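PDB 5DS0: peptidase M42 from Thaumarchaeota archaeon SCGC AB-539-E09, which probably acts as a metal-dependent aminopeptidase of the M42 family, trimming residues from the N-termini of peptides within a twelve-subunit TET assembly. Local coordinates for residues E80-F85 against F137-A142; Q99-R104 against G112-K117. All blocks are in the same frame, centred on the assembly; numbering follows the deposited sequence.

Contact 1 (E80-F85 against F137-A142)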
loop_
_atom_site.group_PDB
_atom_site.type_symbol
_atom_site.label_atom_id
_atom_site.label_comp_id
_atom_site.label_asym_id
_atom_site.label_seq_id
_atom_site.Cartn_x
_atom_site.Cartn_y
_atom_site.Cartn_z
ATOM N N GLU C 80 5.326 38.184 2.474
ATOM C CA GLU C 80 4.774 38.412 3.815
ATOM C C GLU C 80 5.824 38.717 4.889
ATOM O O GLU C 80 5.459 38.976 6.033
ATOM C CB GLU C 80 3.922 37.213 4.278
ATOM C CG GLU C 80 2.841 36.759 3.299
ATOM C CD GLU C 80 3.332 35.725 2.283
ATOM O OE1 GLU C 80 4.555 35.684 1.987
ATOM O OE2 GLU C 80 2.492 34.938 1.781
ATOM N N GLY C 81 7.107 38.677 4.540
ATOM C CA GLY C 81 8.179 39.038 5.483
ATOM C C GLY C 81 8.867 37.880 6.182
ATOM O O GLY C 81 9.433 38.028 7.278
ATOM N N TYR C 82 8.807 36.719 5.550
ATOM C CA TYR C 82 9.420 35.516 6.075
ATOM C C TYR C 82 10.615 35.221 5.210
ATOM O O TYR C 82 10.654 35.609 4.054
ATOM C CB TYR C 82 8.428 34.357 6.040
ATOM C CG TYR C 82 7.384 34.472 7.124
ATOM C CD1 TYR C 82 6.286 35.316 6.986
ATOM C CD2 TYR C 82 7.508 33.747 8.318
ATOM C CE1 TYR C 82 5.339 35.428 7.995
ATOM C CE2 TYR C 82 6.560 33.841 9.330
ATOM C CZ TYR C 82 5.479 34.684 9.167
ATOM O OH TYR C 82 4.550 34.763 10.183
ATOM N N LEU C 83 11.588 34.528 5.771
ATOM C CA LEU C 83 12.763 34.169 5.019
ATOM C C LEU C 83 12.705 32.696 4.700
ATOM O O LEU C 83 12.337 31.918 5.549
ATOM C CB LEU C 83 14.014 34.442 5.843
ATOM C CG LEU C 83 14.044 35.783 6.579
ATOM C CD1 LEU C 83 15.334 35.941 7.363
ATOM C CD2 LEU C 83 13.864 36.968 5.645
ATOM N N THR C 84 13.082 32.316 3.490
ATOM C CA THR C 84 13.386 30.918 3.196
ATOM C C THR C 84 14.889 30.770 3.345
ATOM O O THR C 84 15.620 31.752 3.304
ATOM C CB THR C 84 12.980 30.518 1.773
ATOM O OG1 THR C 84 13.659 31.360 0.828
ATOM C CG2 THR C 84 11.482 30.668 1.593
ATOM N N PHE C 85 15.357 29.544 3.529
ATOM C CA PHE C 85 16.781 29.323 3.750
ATOM C C PHE C 85 17.256 28.012 3.139
ATOM O O PHE C 85 16.479 27.084 3.008
ATOM C CB PHE C 85 17.078 29.324 5.253
ATOM C CG PHE C 85 16.349 28.256 6.016
ATOM C CD1 PHE C 85 16.883 26.979 6.138
ATOM C CD2 PHE C 85 15.144 28.519 6.603
ATOM C CE1 PHE C 85 16.209 25.988 6.826
ATOM C CE2 PHE C 85 14.462 27.539 7.302
ATOM C CZ PHE C 85 14.991 26.268 7.414
ATOM N N PHE C 137 10.563 28.017 7.091
ATOM C CA PHE C 137 11.111 29.351 6.894
ATOM C C PHE C 137 11.432 29.955 8.228
ATOM O O PHE C 137 11.182 29.362 9.262
ATOM C CB PHE C 137 10.147 30.253 6.123
ATOM C CG PHE C 137 8.754 29.915 6.355
ATOM C CD1 PHE C 137 8.167 30.260 7.555
ATOM C CD2 PHE C 137 8.037 29.192 5.402
ATOM C CE1 PHE C 137 6.860 29.909 7.822
ATOM C CE2 PHE C 137 6.728 28.818 5.655
ATOM C CZ PHE C 137 6.135 29.182 6.873
ATOM N N ILE C 138 11.988 31.154 8.190
ATOM C CA ILE C 138 12.401 31.842 9.376
ATOM C C ILE C 138 11.517 33.048 9.539
ATOM O O ILE C 138 11.348 33.851 8.617
ATOM C CB ILE C 138 13.884 32.222 9.277
ATOM C CG1 ILE C 138 14.719 30.949 9.393
ATOM C CG2 ILE C 138 14.291 33.189 10.369
ATOM C CD1 ILE C 138 16.052 31.054 8.718
ATOM N N ASP C 139 10.975 33.165 10.740
ATOM C CA ASP C 139 10.114 34.256 11.120
ATOM C C ASP C 139 10.951 35.213 11.918
ATOM O O ASP C 139 11.487 34.845 12.960
ATOM C CB ASP C 139 8.973 33.723 11.978
ATOM C CG ASP C 139 7.960 34.784 12.338
ATOM O OD1 ASP C 139 8.201 35.986 12.079
ATOM O OD2 ASP C 139 6.899 34.417 12.879
ATOM N N ILE C 140 11.046 36.452 11.445
ATOM C CA ILE C 140 11.825 37.477 12.146
ATOM C C ILE C 140 10.931 38.575 12.727
ATOM O O ILE C 140 11.424 39.641 13.100
ATOM C CB ILE C 140 12.906 38.098 11.240
ATOM C CG1 ILE C 140 12.269 38.735 10.003
ATOM C CG2 ILE C 140 13.900 37.038 10.819
ATOM C CD1 ILE C 140 13.185 39.677 9.254
ATOM N N GLY C 141 9.634 38.299 12.825
ATOM C CA GLY C 141 8.689 39.223 13.440
ATOM C C GLY C 141 8.232 40.302 12.489
ATOM O O GLY C 141 7.643 41.303 12.910
ATOM N N ALA C 142 8.474 40.085 11.201
ATOM C CA ALA C 142 8.103 41.069 10.197
ATOM C C ALA C 142 6.686 40.797 9.728
ATOM O O ALA C 142 6.201 39.675 9.837
ATOM C CB ALA C 142 9.071 41.022 9.032
#
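Leu83 and Ile138 form an antiparallel hydrogen-bonded pair, and two backbone bonds between them tie the strands together. Leu83 N reaches Ile138 O over 2.9 Å. The return bond runs from Ile138 N to Leu83 O, an oxygen placed with less certainty.

The apolar contacts fall on both faces. On the face carrying Leu83 and Ile138, their CB atoms lie 4.1 Å apart. Leu83 CD1 goes on to meet Ile140 CG2 at 3.9 Å, the two chains crossing at about a right angle. Phe85 has its CG set between backbone N and carbonyl carbon (chi1 60°), which brings CD2 against Ile138 CD1. Branched aliphatics and a flat ring suit this buried side. On the other face the Tyr82 and Phe137 rings meet obliquely, CD2 of the tyrosine 3.6 Å from CD1 of the phenylalanine. Asp139 lies alongside the Tyr82 ring, pointing the same way, in van der Waals contact through its CG, 3.4 Å from Tyr82 CE2, with the carboxylate and ring planes 48° apart.

The polar partners of Asp139 come from other directions. OD1 accepts Gly141 N at 2.8 Å, forming an Asx turn that bends the chain at the strand's end. In the second subunit, Arg322 makes a salt bridge to OD1 and His323 hydrogen-bonds OD2, so the buried charge is well provided for. Gly81 also suits its place: with phi and psi both positive, a CB would jam against the preceding carbonyl oxygen, so glycine fits.

This antiparallel pairing belongs to a closed six-stranded barrel, the Leu83 and Ile138 side packing within it and the Tyr82 and Asp139 side meeting a second subunit.

Contact 2 (Q99-R104 against G112-K117)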
loop_
_atom_site.group_PDB
_atom_site.type_symbol
_atom_site.label_atom_id
_atom_site.label_comp_id
_atom_site.label_asym_id
_atom_site.label_seq_id
_atom_site.Cartn_x
_atom_site.Cartn_y
_atom_site.Cartn_z
ATOM N N GLN C 99 13.070 26.488 16.592
ATOM C CA GLN C 99 14.393 26.858 17.089
ATOM C C GLN C 99 14.775 28.298 16.761
ATOM O O GLN C 99 14.392 28.815 15.729
ATOM C CB GLN C 99 15.447 25.927 16.512
ATOM C CG GLN C 99 15.291 24.474 16.927
ATOM C CD GLN C 99 15.888 24.156 18.282
ATOM O OE1 GLN C 99 16.460 25.015 18.959
ATOM N NE2 GLN C 99 15.763 22.909 18.682
ATOM N N ARG C 100 15.522 28.930 17.664
ATOM C CA ARG C 100 15.939 30.309 17.484
ATOM C C ARG C 100 17.188 30.355 16.646
ATOM O O ARG C 100 18.122 29.582 16.845
ATOM C CB ARG C 100 16.252 30.960 18.812
ATOM C CG ARG C 100 15.084 31.056 19.778
ATOM C CD ARG C 100 15.641 31.115 21.177
ATOM N NE ARG C 100 14.665 31.406 22.220
ATOM C CZ ARG C 100 14.383 32.624 22.688
ATOM N NH1 ARG C 100 14.939 33.695 22.141
ATOM N NH2 ARG C 100 13.514 32.771 23.687
ATOM N N VAL C 101 17.217 31.299 15.720
ATOM C CA VAL C 101 18.379 31.516 14.895
ATOM C C VAL C 101 18.681 32.985 14.884
ATOM O O VAL C 101 17.871 33.803 15.316
ATOM C CB VAL C 101 18.155 31.036 13.447
ATOM C CG1 VAL C 101 17.979 29.519 13.405
ATOM C CG2 VAL C 101 16.963 31.736 12.799
ATOM N N VAL C 102 19.853 33.316 14.369
ATOM C CA VAL C 102 20.225 34.702 14.175
ATOM C C VAL C 102 20.917 34.866 12.818
ATOM O O VAL C 102 21.799 34.093 12.449
ATOM C CB VAL C 102 21.067 35.249 15.361
ATOM C CG1 VAL C 102 22.179 34.300 15.749
ATOM C CG2 VAL C 102 21.653 36.601 15.027
ATOM N N VAL C 103 20.495 35.903 12.107
ATOM C CA VAL C 103 20.944 36.196 10.769
ATOM C C VAL C 103 21.872 37.379 10.845
ATOM O O VAL C 103 21.551 38.360 11.510
ATOM C CB VAL C 103 19.758 36.630 9.898
ATOM C CG1 VAL C 103 20.193 36.823 8.460
ATOM C CG2 VAL C 103 18.636 35.614 9.965
ATOM N N ARG C 104 23.004 37.315 10.159
ATOM C CA ARG C 104 23.904 38.463 10.124
ATOM C C ARG C 104 23.698 39.277 8.859
ATOM O O ARG C 104 24.029 38.827 7.765
ATOM C CB ARG C 104 25.366 38.047 10.241
ATOM C CG ARG C 104 26.280 39.237 10.471
ATOM C CD ARG C 104 27.728 38.823 10.638
ATOM N NE ARG C 104 28.248 38.221 9.411
ATOM C CZ ARG C 104 29.366 37.504 9.332
ATOM N NH1 ARG C 104 30.112 37.296 10.410
ATOM N NH2 ARG C 104 29.740 36.993 8.165
ATOM N N GLY C 112 15.432 35.468 14.776
ATOM C CA GLY C 112 14.273 34.824 14.193
ATOM C C GLY C 112 14.044 33.412 14.709
ATOM O O GLY C 112 14.806 32.896 15.539
ATOM N N ILE C 113 12.978 32.801 14.208
ATOM C CA ILE C 113 12.535 31.506 14.656
ATOM C C ILE C 113 12.246 30.650 13.448
ATOM O O ILE C 113 11.576 31.094 12.534
ATOM C CB ILE C 113 11.229 31.626 15.432
ATOM C CG1 ILE C 113 11.398 32.543 16.634
ATOM C CG2 ILE C 113 10.776 30.261 15.920
ATOM C CD1 ILE C 113 10.082 33.005 17.218
ATOM N N ILE C 114 12.722 29.409 13.453
ATOM C CA ILE C 114 12.400 28.486 12.371
ATOM C C ILE C 114 10.951 28.040 12.533
ATOM O O ILE C 114 10.532 27.613 13.619
ATOM C CB ILE C 114 13.327 27.275 12.364
ATOM C CG1 ILE C 114 14.772 27.727 12.147
ATOM C CG2 ILE C 114 12.926 26.321 11.259
ATOM C CD1 ILE C 114 15.797 26.607 12.213
ATOM N N ALA C 115 10.175 28.173 11.467
ATOM C CA ALA C 115 8.738 27.916 11.534
ATOM C C ALA C 115 8.230 27.210 10.304
ATOM O O ALA C 115 8.916 27.135 9.281
ATOM C CB ALA C 115 7.986 29.219 11.712
ATOM N N SER C 116 7.025 26.670 10.425
ATOM C CA SER C 116 6.329 26.080 9.288
ATOM C C SER C 116 4.868 26.458 9.359
ATOM O O SER C 116 4.439 27.140 10.287
ATOM C CB SER C 116 6.459 24.562 9.300
ATOM O OG SER C 116 5.684 23.994 10.337
ATOM N N LYS C 117 4.100 26.008 8.379
ATOM C CA LYS C 117 2.652 26.074 8.490
ATOM C C LYS C 117 2.224 25.252 9.698
ATOM O O LYS C 117 2.698 24.126 9.862
ATOM C CB LYS C 117 1.977 25.527 7.235
ATOM C CG LYS C 117 1.838 26.553 6.125
ATOM C CD LYS C 117 1.199 25.937 4.886
ATOM C CE LYS C 117 2.215 25.162 4.049
ATOM N NZ LYS C 117 1.565 24.528 2.876
#
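Val101 and Gly112 make a hydrogen-bonded pair in a beta hairpin, formed by strands 100-105 and 108-115 of the six-stranded antiparallel barrel. This end is tightly knit. Val101 N gives to Gly112 O at 2.9 Å, and Gly112 N returns a bond to Val101 O at 3.0 Å. Val101 CG2 lies 3.7 Å from Gly112 O, while CG1, anti to the carbonyl carbon (chi1 -66°), meets Ile114 CD1 at 3.8 Å with the two side chains crossing nearly at right angles. Beta-branched residues suit such extended strands, and Phe72 touches both the Val101 and Ile114 side chains. Cutting Val101 back to an alanine is likely to open a gap beside Ile114 CD1 and leave that side chain freer to turn.

The face of Arg100 and Ile113 is looser: the two residues sit opposite each other, yet their side chains do not touch. Arg100 is partly exposed and runs out as an extended chain to a second subunit, where NH2 hydrogen-bonds Ser163 OG and Pro164 O of that subunit; the long chain gives the reach and the guanidinium the donors. Ala115 to Lys117 make no contact with 99-104, and Lys117 is poorly ordered. The bond nearest that end is Ile114 N to Gln99 O, 2.9 Å long.

How the contacts relate
Contacts 1 and 2 lie about 8 Å apart, centre to centre, in the same six-stranded antiparallel barrel. Along the chain, strand 82-88 comes first, then both strands of contact 2, and finally strand 137-139, so contact 2 falls wholly between the two halves of contact 1. In the barrel, 137-139 sits between 82-88 and 108-115, and probable backbone hydrogen bonds (Phe137 O to Ala115 N, Asp139 N to Ile113 O) join the two contacts into one continuous run of strands. Ile138 CG2 also packs on Val101 CG2. Both contacts touch the second subunit, consistent with the barrel serving assembly while the cobalt ions occupy another part of the chain.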